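PDB 3OYZ: malate Synthase, which catalyses the magnesium-dependent Claisen condensation of acetyl-CoA with glyoxylate, followed by hydrolysis to malate and CoA, in the glyoxylate cycle. Local coordinates for residues Phe14-Thr19 / Trp257-Gly262; Thr201-Leu206 / Leu336-Pro341; Tyr232-Asp237 / Lys383-Asp388. All blocks are in the same frame, centred on the assembly; numbering follows the deposited sequence.

Contact 1 (Phe14-Thr19 / Trp257-Gly262); sequences FFTSPT and WSLTPG. With ACO (acetyl coenzyme *a), chain B; PYR (pyruvic acid), chain C.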
loop_
_atom_site.group_PDB
_atom_site.type_symbol
_atom_site.label_atom_id
_atom_site.label_comp_id
_atom_site.label_asym_id
_atom_site.label_seq_id
_atom_site.Cartn_x
_atom_site.Cartn_y
_atom_site.Cartn_z
ATOM N N PHE A 14 -16.913 10.104 14.638
ATOM C CA PHE A 14 -17.114 11.240 13.755
ATOM C C PHE A 14 -18.513 10.948 13.292
ATOM O O PHE A 14 -18.725 10.087 12.421
ATOM C CB PHE A 14 -16.058 11.108 12.597
ATOM C CG PHE A 14 -16.131 12.159 11.523
ATOM C CD1 PHE A 14 -15.350 13.309 11.577
ATOM C CD2 PHE A 14 -16.845 11.903 10.372
ATOM C CE1 PHE A 14 -15.409 14.267 10.570
ATOM C CE2 PHE A 14 -16.869 12.811 9.344
ATOM C CZ PHE A 14 -16.146 13.997 9.411
ATOM N N PHE A 15 -19.513 11.653 13.834
ATOM C CA PHE A 15 -20.921 11.269 13.531
ATOM C C PHE A 15 -21.636 12.256 12.647
ATOM O O PHE A 15 -21.701 13.398 13.060
ATOM C CB PHE A 15 -21.658 11.376 14.899
ATOM C CG PHE A 15 -23.141 11.034 14.892
ATOM C CD1 PHE A 15 -23.660 10.036 14.087
ATOM C CD2 PHE A 15 -23.989 11.631 15.852
ATOM C CE1 PHE A 15 -25.060 9.720 14.090
ATOM C CE2 PHE A 15 -25.379 11.314 15.906
ATOM C CZ PHE A 15 -25.902 10.329 15.039
ATOM N N THR A 16 -22.141 11.911 11.472
ATOM C CA THR A 16 -22.832 12.916 10.689
ATOM C C THR A 16 -24.372 12.866 10.903
ATOM O O THR A 16 -24.940 11.769 10.956
ATOM C CB THR A 16 -22.636 12.654 9.210
ATOM O OG1 THR A 16 -22.712 11.238 9.061
ATOM C CG2 THR A 16 -21.151 13.135 8.758
ATOM N N SER A 17 -25.022 14.032 10.847
ATOM C CA SER A 17 -26.496 14.141 10.911
ATOM C C SER A 17 -27.055 14.992 9.771
ATOM O O SER A 17 -26.567 16.075 9.491
ATOM C CB SER A 17 -26.891 14.798 12.232
ATOM O OG SER A 17 -26.477 13.961 13.310
ATOM N N PRO A 18 -28.113 14.543 9.090
ATOM C CA PRO A 18 -28.661 15.410 8.035
ATOM C C PRO A 18 -29.120 16.754 8.619
ATOM O O PRO A 18 -29.577 16.805 9.757
ATOM C CB PRO A 18 -29.837 14.612 7.480
ATOM C CG PRO A 18 -29.533 13.212 7.859
ATOM C CD PRO A 18 -28.807 13.248 9.181
ATOM N N THR A 19 -28.949 17.867 7.913
ATOM C CA THR A 19 -29.209 19.156 8.544
ATOM C C THR A 19 -30.660 19.622 8.274
ATOM O O THR A 19 -31.153 20.521 8.953
ATOM C CB THR A 19 -28.277 20.202 7.947
ATOM O OG1 THR A 19 -28.566 20.151 6.550
ATOM C CG2 THR A 19 -26.823 19.760 8.148
ATOM N N TRP A 257 -16.071 6.799 11.174
ATOM C CA TRP A 257 -17.306 7.541 10.936
ATOM C C TRP A 257 -18.455 6.713 11.594
ATOM O O TRP A 257 -18.393 5.487 11.608
ATOM C CB TRP A 257 -17.553 7.547 9.444
ATOM C CG TRP A 257 -18.427 8.600 8.852
ATOM C CD1 TRP A 257 -19.798 8.797 9.067
ATOM C CD2 TRP A 257 -18.029 9.538 7.845
ATOM N NE1 TRP A 257 -20.213 9.875 8.310
ATOM C CE2 TRP A 257 -19.161 10.330 7.542
ATOM C CE3 TRP A 257 -16.794 9.831 7.209
ATOM C CZ2 TRP A 257 -19.105 11.371 6.609
ATOM C CZ3 TRP A 257 -16.724 10.872 6.320
ATOM C CH2 TRP A 257 -17.884 11.634 5.995
ATOM N N SER A 258 -19.447 7.403 12.150
ATOM C CA SER A 258 -20.655 6.768 12.715
ATOM C C SER A 258 -21.873 7.272 11.993
ATOM O O SER A 258 -21.935 8.461 11.717
ATOM C CB SER A 258 -20.747 7.123 14.194
ATOM O OG SER A 258 -19.841 6.251 14.792
ATOM N N LEU A 259 -22.796 6.400 11.581
ATOM C CA LEU A 259 -23.925 6.875 10.766
ATOM C C LEU A 259 -25.189 6.943 11.655
ATOM O O LEU A 259 -26.211 7.530 11.282
ATOM C CB LEU A 259 -24.180 5.962 9.553
ATOM C CG LEU A 259 -22.992 5.988 8.569
ATOM C CD1 LEU A 259 -23.218 4.986 7.494
ATOM C CD2 LEU A 259 -22.979 7.425 8.028
ATOM N N THR A 260 -25.143 6.241 12.783
ATOM C CA THR A 260 -26.345 6.131 13.631
ATOM C C THR A 260 -25.991 6.292 15.097
ATOM O O THR A 260 -24.846 6.057 15.511
ATOM C CB THR A 260 -27.047 4.746 13.466
ATOM O OG1 THR A 260 -26.222 3.708 14.014
ATOM C CG2 THR A 260 -27.376 4.399 12.024
ATOM N N PRO A 261 -27.019 6.539 15.957
ATOM C CA PRO A 261 -26.604 6.668 17.362
ATOM C C PRO A 261 -26.042 5.356 17.899
ATOM O O PRO A 261 -25.169 5.345 18.768
ATOM C CB PRO A 261 -27.912 7.103 18.076
ATOM C CG PRO A 261 -28.599 7.932 16.986
ATOM C CD PRO A 261 -28.365 7.108 15.701
ATOM N N GLY A 262 -26.511 4.237 17.364
ATOM C CA GLY A 262 -25.974 2.923 17.789
ATOM C C GLY A 262 -24.501 2.723 17.379
ATOM O O GLY A 262 -23.665 2.253 18.192
HETATM N N1A ACO B . -28.375 11.875 13.292
HETATM C C2A ACO B . -29.341 12.161 14.186
HETATM N N3A ACO B . -30.276 11.250 14.508
HETATM C C4A ACO B . -30.327 10.013 13.951
HETATM C C5A ACO B . -29.277 9.671 12.969
HETATM C C6A ACO B . -28.284 10.705 12.621
HETATM N N6A ACO B . -27.366 10.364 11.677
HETATM N N7A ACO B . -29.509 8.421 12.546
HETATM C C8A ACO B . -30.626 7.995 13.181
HETATM N N9A ACO B . -31.080 8.911 14.047
HETATM C C1B ACO B . -32.284 8.710 14.915
HETATM C C2B ACO B . -33.324 7.953 14.099
HETATM O O2B ACO B . -34.084 8.892 13.339
HETATM C C3B ACO B . -34.119 7.216 15.158
HETATM O O3B ACO B . -34.959 8.245 15.689
HETATM P P3B ACO B . -36.395 8.024 16.465
HETATM O O7A ACO B . -35.923 8.242 17.894
HETATM O O8A ACO B . -36.745 6.615 16.031
HETATM O O9A ACO B . -37.357 9.053 15.916
HETATM C C4B ACO B . -33.043 6.853 16.167
HETATM O O4B ACO B . -32.033 7.866 16.054
HETATM C C5B ACO B . -32.393 5.513 15.843
HETATM O O5B ACO B . -32.281 5.439 14.421
HETATM P P1A ACO B . -31.918 4.075 13.658
HETATM O O1A ACO B . -32.976 3.020 13.722
HETATM O O2A ACO B . -30.605 3.662 14.257
HETATM O O3A ACO B . -31.675 4.363 12.102
HETATM P P2A ACO B . -32.879 4.657 11.086
HETATM O O4A ACO B . -33.674 5.598 11.933
HETATM O O5A ACO B . -33.230 3.345 10.415
HETATM O O6A ACO B . -32.247 5.499 9.847
HETATM C CBP ACO B . -30.484 6.314 8.337
HETATM C CCP ACO B . -31.080 5.124 9.098
HETATM C CDP ACO B . -31.501 6.900 7.359
HETATM C CEP ACO B . -29.321 5.773 7.515
HETATM C CAP ACO B . -30.053 7.456 9.266
HETATM O OAP ACO B . -29.318 6.815 10.299
HETATM C C9P ACO B . -29.156 8.488 8.614
HETATM O O9P ACO B . -29.625 9.280 7.790
HETATM N N8P ACO B . -27.858 8.457 8.962
HETATM C C7P ACO B . -26.942 9.431 8.384
HETATM C C6P ACO B . -26.599 9.156 6.912
HETATM C C5P ACO B . -25.448 10.091 6.591
HETATM O O5P ACO B . -25.002 10.833 7.464
HETATM N N4P ACO B . -24.953 9.991 5.358
HETATM C C3P ACO B . -23.826 10.758 4.857
HETATM C C2P ACO B . -22.513 10.344 5.525
HETATM S S1P ACO B . -22.001 9.052 4.432
HETATM C C ACO B . -21.305 9.719 3.051
HETATM O O ACO B . -21.444 10.882 2.724
HETATM C CH3 ACO B . -20.526 8.786 2.177
HETATM C C PYR C . -18.018 9.076 1.246
HETATM O O PYR C . -17.978 9.539 0.055
HETATM O OXT PYR C . -17.633 7.889 1.550
HETATM C CA PYR C . -18.371 9.975 2.253
HETATM O O3 PYR C . -18.635 11.218 1.959
HETATM C CB PYR C . -18.365 9.543 3.672
#
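F14-F15 run parallel to W257-S258, with F14 paired to W257 and F15 to S258; these are the first and last strands of the TIM barrel, so their pairing closes it. S258 N bonds to F14 O at 2.8 Å, and T16 N reaches S258 O only weakly. F14 and W257 share a sheet face, where the edge of the F14 ring points at the W257 six-membered ring in a T-shaped pair, planes 65° apart. Pyruvate lies over the opposite indole face, its CB 3.2 Å from W257 CH2. W257 NE1 donates to T16 OG1 at 2.9 Å, and that hydroxyl in turn donates a hydrogen bond to ACO O5P. T16 OG1 sits between its backbone N and carbonyl carbon (chi1 39°), which turns it to these partners while CG2 rests by the indole. A leucine in place of W257 would probably leave T16 OG1 without its N-H donor and the F14 edge and pyruvate methyl without the flat surface between them. F15 CZ and CE1 touch the adenine, and S17 OG donates to its N1A. Beyond the strand, L259 O accepts from ACO N6A at 3.1 Å and from ACO N8P at 3.0 Å.

Contact 2 (Thr201-Leu206 / Leu336-Pro341); sequences TPTGEL and LTSYVP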
loop_
_atom_site.group_PDB
_atom_site.type_symbol
_atom_site.label_atom_id
_atom_site.label_comp_id
_atom_site.label_asym_id
_atom_site.label_seq_id
_atom_site.Cartn_x
_atom_site.Cartn_y
_atom_site.Cartn_z
ATOM N N THR A 201 -17.617 -4.417 -7.046
ATOM C CA THR A 201 -17.565 -5.738 -6.395
ATOM C C THR A 201 -18.798 -6.564 -6.794
ATOM O O THR A 201 -19.823 -5.947 -7.072
ATOM C CB THR A 201 -17.623 -5.561 -4.849
ATOM O OG1 THR A 201 -18.838 -4.870 -4.522
ATOM C CG2 THR A 201 -16.396 -4.768 -4.250
ATOM N N PRO A 202 -18.749 -7.908 -6.725
ATOM C CA PRO A 202 -19.931 -8.731 -7.109
ATOM C C PRO A 202 -21.220 -8.380 -6.316
ATOM O O PRO A 202 -22.299 -8.293 -6.912
ATOM C CB PRO A 202 -19.452 -10.150 -6.801
ATOM C CG PRO A 202 -17.936 -10.062 -6.869
ATOM C CD PRO A 202 -17.714 -8.761 -6.112
ATOM N N THR A 203 -21.134 -8.109 -5.019
ATOM C CA THR A 203 -22.293 -7.661 -4.235
ATOM C C THR A 203 -22.655 -6.156 -4.319
ATOM O O THR A 203 -23.772 -5.769 -3.984
ATOM C CB THR A 203 -22.137 -8.110 -2.750
ATOM O OG1 THR A 203 -21.101 -7.349 -2.099
ATOM C CG2 THR A 203 -21.725 -9.589 -2.653
ATOM N N GLY A 204 -21.733 -5.265 -4.700
ATOM C CA GLY A 204 -22.072 -3.848 -4.671
ATOM C C GLY A 204 -21.642 -3.285 -3.347
ATOM O O GLY A 204 -21.627 -2.086 -3.211
ATOM N N GLU A 205 -21.207 -4.097 -2.392
ATOM C CA GLU A 205 -20.697 -3.565 -1.122
ATOM C C GLU A 205 -19.320 -2.864 -1.380
ATOM O O GLU A 205 -18.634 -3.174 -2.380
ATOM C CB GLU A 205 -20.479 -4.675 -0.086
ATOM C CG GLU A 205 -21.750 -5.334 0.537
ATOM C CD GLU A 205 -22.927 -4.402 0.945
ATOM O OE1 GLU A 205 -22.808 -3.514 1.825
ATOM O OE2 GLU A 205 -24.042 -4.572 0.391
ATOM N N LEU A 206 -18.941 -1.965 -0.477
ATOM C CA LEU A 206 -17.666 -1.251 -0.580
ATOM C C LEU A 206 -16.478 -2.197 -0.532
ATOM O O LEU A 206 -16.419 -3.094 0.319
ATOM C CB LEU A 206 -17.540 -0.280 0.590
ATOM C CG LEU A 206 -18.506 0.882 0.593
ATOM C CD1 LEU A 206 -18.132 1.706 1.848
ATOM C CD2 LEU A 206 -18.382 1.769 -0.636
ATOM N N LEU A 336 -24.142 -14.384 7.079
ATOM C CA LEU A 336 -23.722 -15.454 6.160
ATOM C C LEU A 336 -24.211 -15.360 4.705
ATOM O O LEU A 336 -23.619 -15.956 3.799
ATOM C CB LEU A 336 -24.020 -16.845 6.744
ATOM C CG LEU A 336 -23.404 -17.284 8.080
ATOM C CD1 LEU A 336 -24.125 -18.541 8.561
ATOM C CD2 LEU A 336 -21.872 -17.479 7.997
ATOM N N THR A 337 -25.292 -14.622 4.478
ATOM C CA THR A 337 -25.790 -14.429 3.128
ATOM C C THR A 337 -25.210 -13.182 2.450
ATOM O O THR A 337 -24.818 -12.228 3.118
ATOM C CB THR A 337 -27.309 -14.313 3.133
ATOM O OG1 THR A 337 -27.682 -13.208 3.967
ATOM C CG2 THR A 337 -27.897 -15.584 3.703
ATOM N N SER A 338 -25.148 -13.192 1.123
ATOM C CA SER A 338 -25.023 -11.963 0.344
ATOM C C SER A 338 -25.824 -12.090 -0.939
ATOM O O SER A 338 -26.091 -13.198 -1.399
ATOM C CB SER A 338 -23.560 -11.655 0.017
ATOM O OG SER A 338 -22.856 -12.839 -0.290
ATOM N N TYR A 339 -26.228 -10.959 -1.501
ATOM C CA TYR A 339 -26.866 -10.936 -2.785
ATOM C C TYR A 339 -25.892 -10.427 -3.853
ATOM O O TYR A 339 -25.059 -9.546 -3.584
ATOM C CB TYR A 339 -28.030 -9.970 -2.681
ATOM C CG TYR A 339 -28.863 -9.984 -3.905
ATOM C CD1 TYR A 339 -29.424 -11.185 -4.352
ATOM C CD2 TYR A 339 -29.129 -8.818 -4.607
ATOM C CE1 TYR A 339 -30.234 -11.240 -5.465
ATOM C CE2 TYR A 339 -29.923 -8.857 -5.732
ATOM C CZ TYR A 339 -30.473 -10.075 -6.138
ATOM O OH TYR A 339 -31.269 -10.185 -7.245
ATOM N N VAL A 340 -26.042 -10.926 -5.074
ATOM C CA VAL A 340 -25.181 -10.593 -6.199
ATOM C C VAL A 340 -26.125 -10.097 -7.270
ATOM O O VAL A 340 -26.680 -10.899 -8.030
ATOM C CB VAL A 340 -24.383 -11.809 -6.700
ATOM C CG1 VAL A 340 -23.666 -11.510 -8.024
ATOM C CG2 VAL A 340 -23.359 -12.237 -5.675
ATOM N N PRO A 341 -26.294 -8.771 -7.357
ATOM C CA PRO A 341 -27.331 -8.228 -8.212
ATOM C C PRO A 341 -27.019 -8.327 -9.698
ATOM O O PRO A 341 -25.874 -8.480 -10.119
ATOM C CB PRO A 341 -27.434 -6.774 -7.751
ATOM C CG PRO A 341 -26.081 -6.470 -7.242
ATOM C CD PRO A 341 -25.635 -7.718 -6.562
HETATM O O HOH W 1 -23.225 -8.045 -9.611
#
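T203 lays its CB and CG2 against the backbone and side chain of S338-Y339, with CB 3.4 Å from Y339 O and CG2 3.8 Å from S338 CB. With OG1 between the backbone N and carbonyl carbon (chi1 71°) and CG2 beside the N, the two branches have different tasks: the methyl faces S338, while OG1 turns back into its own loop and accepts from E205 N at 3.3 Å. S338 brings CB rather than its hydroxyl closest to that methyl. V340 and P341 meet the loop on its carbonyl side. P202 O lies 3.4 Å from P341 CD and 3.7 Å from V340 CG1, the branch that stands anti to the backbone N of V340 and beside its carbonyl carbon. No direct hydrogen bond crosses; instead one water donates to both P202 O and P341 O.

The loop is held in shape from within. T203 OG1 closes an ST turn, and T201 OG1 forms an ST motif by accepting from G204 N at 2.9 Å while donating to E205 O, in the carbonyl plane and on a lone pair. G204 has positive phi (93°), at which a CB would jam against T203 O. On the far segment, T337-Y339 pair antiparallel with a strand of a second subunit, continuing the sheet across the interface, and the Y339 ring meets W279 of that subunit. Y339 OH reaches over to D345 of its own chain. At the other end of the loop, L206 packs on helix 190-197, which follows a barrel strand, while V340 also packs against L280 of the second subunit.

Contact 3 (Tyr232-Asp237 / Lys383-Asp388); sequences YDDIRD and KDRMWD. With ACO (acetyl coenzyme *a), chain B.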
loop_
_atom_site.group_PDB
_atom_site.type_symbol
_atom_site.label_atom_id
_atom_site.label_comp_id
_atom_site.label_asym_id
_atom_site.label_seq_id
_atom_site.Cartn_x
_atom_site.Cartn_y
_atom_site.Cartn_z
ATOM N N TYR A 232 -19.309 2.947 7.561
ATOM C CA TYR A 232 -19.537 1.514 7.470
ATOM C C TYR A 232 -21.048 1.387 7.216
ATOM O O TYR A 232 -21.851 1.534 8.167
ATOM C CB TYR A 232 -19.100 0.883 8.786
ATOM C CG TYR A 232 -19.197 -0.620 8.701
ATOM C CD1 TYR A 232 -18.125 -1.365 8.210
ATOM C CD2 TYR A 232 -20.363 -1.297 9.118
ATOM C CE1 TYR A 232 -18.218 -2.726 8.068
ATOM C CE2 TYR A 232 -20.466 -2.691 9.031
ATOM C CZ TYR A 232 -19.367 -3.384 8.523
ATOM O OH TYR A 232 -19.394 -4.735 8.347
ATOM N N ASP A 233 -21.428 1.280 5.949
ATOM C CA ASP A 233 -22.827 1.589 5.593
ATOM C C ASP A 233 -23.789 0.413 5.823
ATOM O O ASP A 233 -24.988 0.612 5.722
ATOM C CB ASP A 233 -23.005 2.157 4.166
ATOM C CG ASP A 233 -22.258 1.335 3.083
ATOM O OD1 ASP A 233 -21.787 0.212 3.368
ATOM O OD2 ASP A 233 -22.098 1.810 1.926
ATOM N N ASP A 234 -23.308 -0.800 6.095
ATOM C CA ASP A 234 -24.189 -1.860 6.645
ATOM C C ASP A 234 -24.535 -1.587 8.100
ATOM O O ASP A 234 -23.967 -2.236 8.991
ATOM C CB ASP A 234 -23.478 -3.214 6.560
ATOM C CG ASP A 234 -23.261 -3.653 5.116
ATOM O OD1 ASP A 234 -23.846 -3.023 4.215
ATOM O OD2 ASP A 234 -22.493 -4.601 4.837
ATOM N N ILE A 235 -25.365 -0.566 8.336
ATOM C CA ILE A 235 -25.526 0.054 9.653
ATOM C C ILE A 235 -26.023 -0.920 10.724
ATOM O O ILE A 235 -25.806 -0.694 11.916
ATOM C CB ILE A 235 -26.444 1.280 9.598
ATOM C CG1 ILE A 235 -27.727 0.921 8.836
ATOM C CG2 ILE A 235 -25.812 2.405 8.777
ATOM C CD1 ILE A 235 -28.752 2.078 8.783
ATOM N N ARG A 236 -26.664 -2.018 10.338
ATOM C CA ARG A 236 -27.169 -2.954 11.376
ATOM C C ARG A 236 -26.159 -4.034 11.771
ATOM O O ARG A 236 -26.385 -4.726 12.765
ATOM C CB ARG A 236 -28.455 -3.686 10.970
ATOM C CG ARG A 236 -29.495 -2.864 10.191
ATOM C CD ARG A 236 -29.969 -1.623 10.937
ATOM N NE ARG A 236 -30.928 -0.918 10.084
ATOM C CZ ARG A 236 -31.454 0.278 10.327
ATOM N NH1 ARG A 236 -31.083 0.981 11.384
ATOM N NH2 ARG A 236 -32.321 0.804 9.471
ATOM N N ASP A 237 -25.088 -4.186 10.980
ATOM C CA ASP A 237 -24.080 -5.233 11.179
ATOM C C ASP A 237 -23.153 -4.796 12.313
ATOM O O ASP A 237 -22.078 -4.201 12.107
ATOM C CB ASP A 237 -23.369 -5.489 9.835
ATOM C CG ASP A 237 -22.362 -6.618 9.882
ATOM O OD1 ASP A 237 -22.220 -7.318 10.907
ATOM O OD2 ASP A 237 -21.700 -6.819 8.843
ATOM N N LYS A 383 -31.666 -7.303 4.755
ATOM C CA LYS A 383 -30.311 -6.725 4.757
ATOM C C LYS A 383 -30.441 -5.223 4.516
ATOM O O LYS A 383 -31.050 -4.843 3.519
ATOM C CB LYS A 383 -29.500 -7.362 3.629
ATOM C CG LYS A 383 -28.083 -7.752 4.003
ATOM C CD LYS A 383 -27.473 -8.568 2.865
ATOM C CE LYS A 383 -26.287 -9.366 3.369
ATOM N NZ LYS A 383 -26.755 -10.498 4.202
ATOM N N ASP A 384 -29.925 -4.387 5.417
ATOM C CA ASP A 384 -30.037 -2.914 5.313
ATOM C C ASP A 384 -28.697 -2.269 4.933
ATOM O O ASP A 384 -27.660 -2.611 5.486
ATOM C CB ASP A 384 -30.468 -2.241 6.631
ATOM C CG ASP A 384 -31.956 -2.369 6.943
ATOM O OD1 ASP A 384 -32.660 -3.241 6.377
ATOM O OD2 ASP A 384 -32.405 -1.589 7.811
ATOM N N ARG A 385 -28.714 -1.295 4.033
ATOM C CA ARG A 385 -27.504 -0.522 3.718
ATOM C C ARG A 385 -27.901 0.943 3.567
ATOM O O ARG A 385 -28.903 1.229 2.888
ATOM C CB ARG A 385 -26.910 -1.030 2.410
ATOM C CG ARG A 385 -25.555 -0.419 2.098
ATOM C CD ARG A 385 -25.216 -0.586 0.627
ATOM N NE ARG A 385 -23.907 0.038 0.403
ATOM C CZ ARG A 385 -23.174 -0.130 -0.691
ATOM N NH1 ARG A 385 -23.621 -0.906 -1.662
ATOM N NH2 ARG A 385 -22.019 0.503 -0.823
ATOM N N MET A 386 -27.166 1.843 4.231
ATOM C CA MET A 386 -27.305 3.302 4.032
ATOM C C MET A 386 -26.924 3.666 2.593
ATOM O O MET A 386 -25.842 3.280 2.116
ATOM C CB MET A 386 -26.484 4.067 5.077
ATOM C CG MET A 386 -26.685 5.604 5.171
ATOM S SD MET A 386 -25.825 6.616 3.912
ATOM C CE MET A 386 -24.107 6.077 4.164
ATOM N N TRP A 387 -27.853 4.315 1.886
ATOM C CA TRP A 387 -27.675 4.896 0.558
ATOM C C TRP A 387 -27.756 6.424 0.592
ATOM O O TRP A 387 -28.628 7.024 1.265
ATOM C CB TRP A 387 -28.697 4.428 -0.484
ATOM C CG TRP A 387 -28.343 3.104 -1.094
ATOM C CD1 TRP A 387 -28.228 1.936 -0.423
ATOM C CD2 TRP A 387 -28.121 2.799 -2.478
ATOM N NE1 TRP A 387 -27.929 0.912 -1.296
ATOM C CE2 TRP A 387 -27.813 1.430 -2.557
ATOM C CE3 TRP A 387 -28.067 3.562 -3.651
ATOM C CZ2 TRP A 387 -27.507 0.797 -3.765
ATOM C CZ3 TRP A 387 -27.779 2.925 -4.844
ATOM C CH2 TRP A 387 -27.496 1.562 -4.892
ATOM N N ASP A 388 -26.805 7.020 -0.131
ATOM C CA ASP A 388 -26.849 8.414 -0.517
ATOM C C ASP A 388 -26.248 8.598 -1.910
ATOM O O ASP A 388 -25.996 7.603 -2.601
ATOM C CB ASP A 388 -26.297 9.318 0.586
ATOM C CG ASP A 388 -24.816 9.110 0.883
ATOM O OD1 ASP A 388 -24.039 8.587 0.051
ATOM O OD2 ASP A 388 -24.412 9.578 1.972
HETATM N N1A ACO B . -28.375 11.875 13.292
HETATM C C2A ACO B . -29.341 12.161 14.186
HETATM N N3A ACO B . -30.276 11.250 14.508
HETATM C C4A ACO B . -30.327 10.013 13.951
HETATM C C5A ACO B . -29.277 9.671 12.969
HETATM C C6A ACO B . -28.284 10.705 12.621
HETATM N N6A ACO B . -27.366 10.364 11.677
HETATM N N7A ACO B . -29.509 8.421 12.546
HETATM C C8A ACO B . -30.626 7.995 13.181
HETATM N N9A ACO B . -31.080 8.911 14.047
HETATM C C1B ACO B . -32.284 8.710 14.915
HETATM C C2B ACO B . -33.324 7.953 14.099
HETATM O O2B ACO B . -34.084 8.892 13.339
HETATM C C3B ACO B . -34.119 7.216 15.158
HETATM O O3B ACO B . -34.959 8.245 15.689
HETATM P P3B ACO B . -36.395 8.024 16.465
HETATM O O7A ACO B . -35.923 8.242 17.894
HETATM O O8A ACO B . -36.745 6.615 16.031
HETATM O O9A ACO B . -37.357 9.053 15.916
HETATM C C4B ACO B . -33.043 6.853 16.167
HETATM O O4B ACO B . -32.033 7.866 16.054
HETATM C C5B ACO B . -32.393 5.513 15.843
HETATM O O5B ACO B . -32.281 5.439 14.421
HETATM P P1A ACO B . -31.918 4.075 13.658
HETATM O O1A ACO B . -32.976 3.020 13.722
HETATM O O2A ACO B . -30.605 3.662 14.257
HETATM O O3A ACO B . -31.675 4.363 12.102
HETATM P P2A ACO B . -32.879 4.657 11.086
HETATM O O4A ACO B . -33.674 5.598 11.933
HETATM O O5A ACO B . -33.230 3.345 10.415
HETATM O O6A ACO B . -32.247 5.499 9.847
HETATM C CBP ACO B . -30.484 6.314 8.337
HETATM C CCP ACO B . -31.080 5.124 9.098
HETATM C CDP ACO B . -31.501 6.900 7.359
HETATM C CEP ACO B . -29.321 5.773 7.515
HETATM C CAP ACO B . -30.053 7.456 9.266
HETATM O OAP ACO B . -29.318 6.815 10.299
HETATM C C9P ACO B . -29.156 8.488 8.614
HETATM O O9P ACO B . -29.625 9.280 7.790
HETATM N N8P ACO B . -27.858 8.457 8.962
HETATM C C7P ACO B . -26.942 9.431 8.384
HETATM C C6P ACO B . -26.599 9.156 6.912
HETATM C C5P ACO B . -25.448 10.091 6.591
HETATM O O5P ACO B . -25.002 10.833 7.464
HETATM N N4P ACO B . -24.953 9.991 5.358
HETATM C C3P ACO B . -23.826 10.758 4.857
HETATM C C2P ACO B . -22.513 10.344 5.525
HETATM S S1P ACO B . -22.001 9.052 4.432
HETATM C C ACO B . -21.305 9.719 3.051
HETATM O O ACO B . -21.444 10.882 2.724
HETATM C CH3 ACO B . -20.526 8.786 2.177
HETATM O O HOH W 2 -23.288 4.183 1.253
#
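R385 slants across D233 and D234 from strand 382-387 into the 232-237 loop. Its CB stands 4.1 Å from D234 OD1, and CG, which touches both D234 OD1 and D233 O, leaves anti to the backbone N (chi1 -172°). The chain stays extended through CD, which skirts D233 OD2, and delivers the guanidinium edge to that oxygen. NE and NH2 both bond to D233 OD2 at 3.0 Å, a side-on salt bridge using one oxygen, with the two flat groups 79° apart. NE comes from well above the carboxylate plane, NH2 nearer to it on the syn side. The remaining nitrogen, NH1, goes to G204 O. A water that donates to D233 OD2 also donates to M386 O, and M386 N bonds to D233 O at 2.9 Å.

R236 makes a second salt bridge in the opposite direction, NE and NH2 gripping D384 OD2, NE at 2.8 Å. I235 CD1 covers one face of its guanidinium, and NH2 also donates to the acetyl-CoA diphosphate oxygen O5A at 2.9 Å; D384 thus probably acts as a second-shell residue, helping to hold this arginine toward the phosphate. M386 lies along the pantetheine arm, and D388, probably the proton acceptor, brings OD2 to 3.3 Å from the thioester carbon C of acetyl-CoA. The loop follows barrel strand 226-229 and leads into helix 238-249, where D237 is the N-cap; strand 382-387 pairs antiparallel with 364-369 and runs into helix 389-395, capped by D388.

From the N terminus, strand 13-18 opens the barrel and contact 1 closes the longest loop, joining it to strand 255-258. Contact 2 starts inside that loop at 201-206 and ends beyond it at 336-341; contact 3 starts at 232-237 and ends later still, at 383-388. Each pair of contacts therefore crosses, and none nests. Contacts 1 and 3 touch through L259 against M386 and share acetyl-CoA, tying the barrel mouth to the C-terminal part of the chain. Contacts 2 and 3 meet where E205 and D234 bring their carboxylates close, probably sharing a proton. Contact 2 lies outermost, linking a barrel loop to the subunit interface.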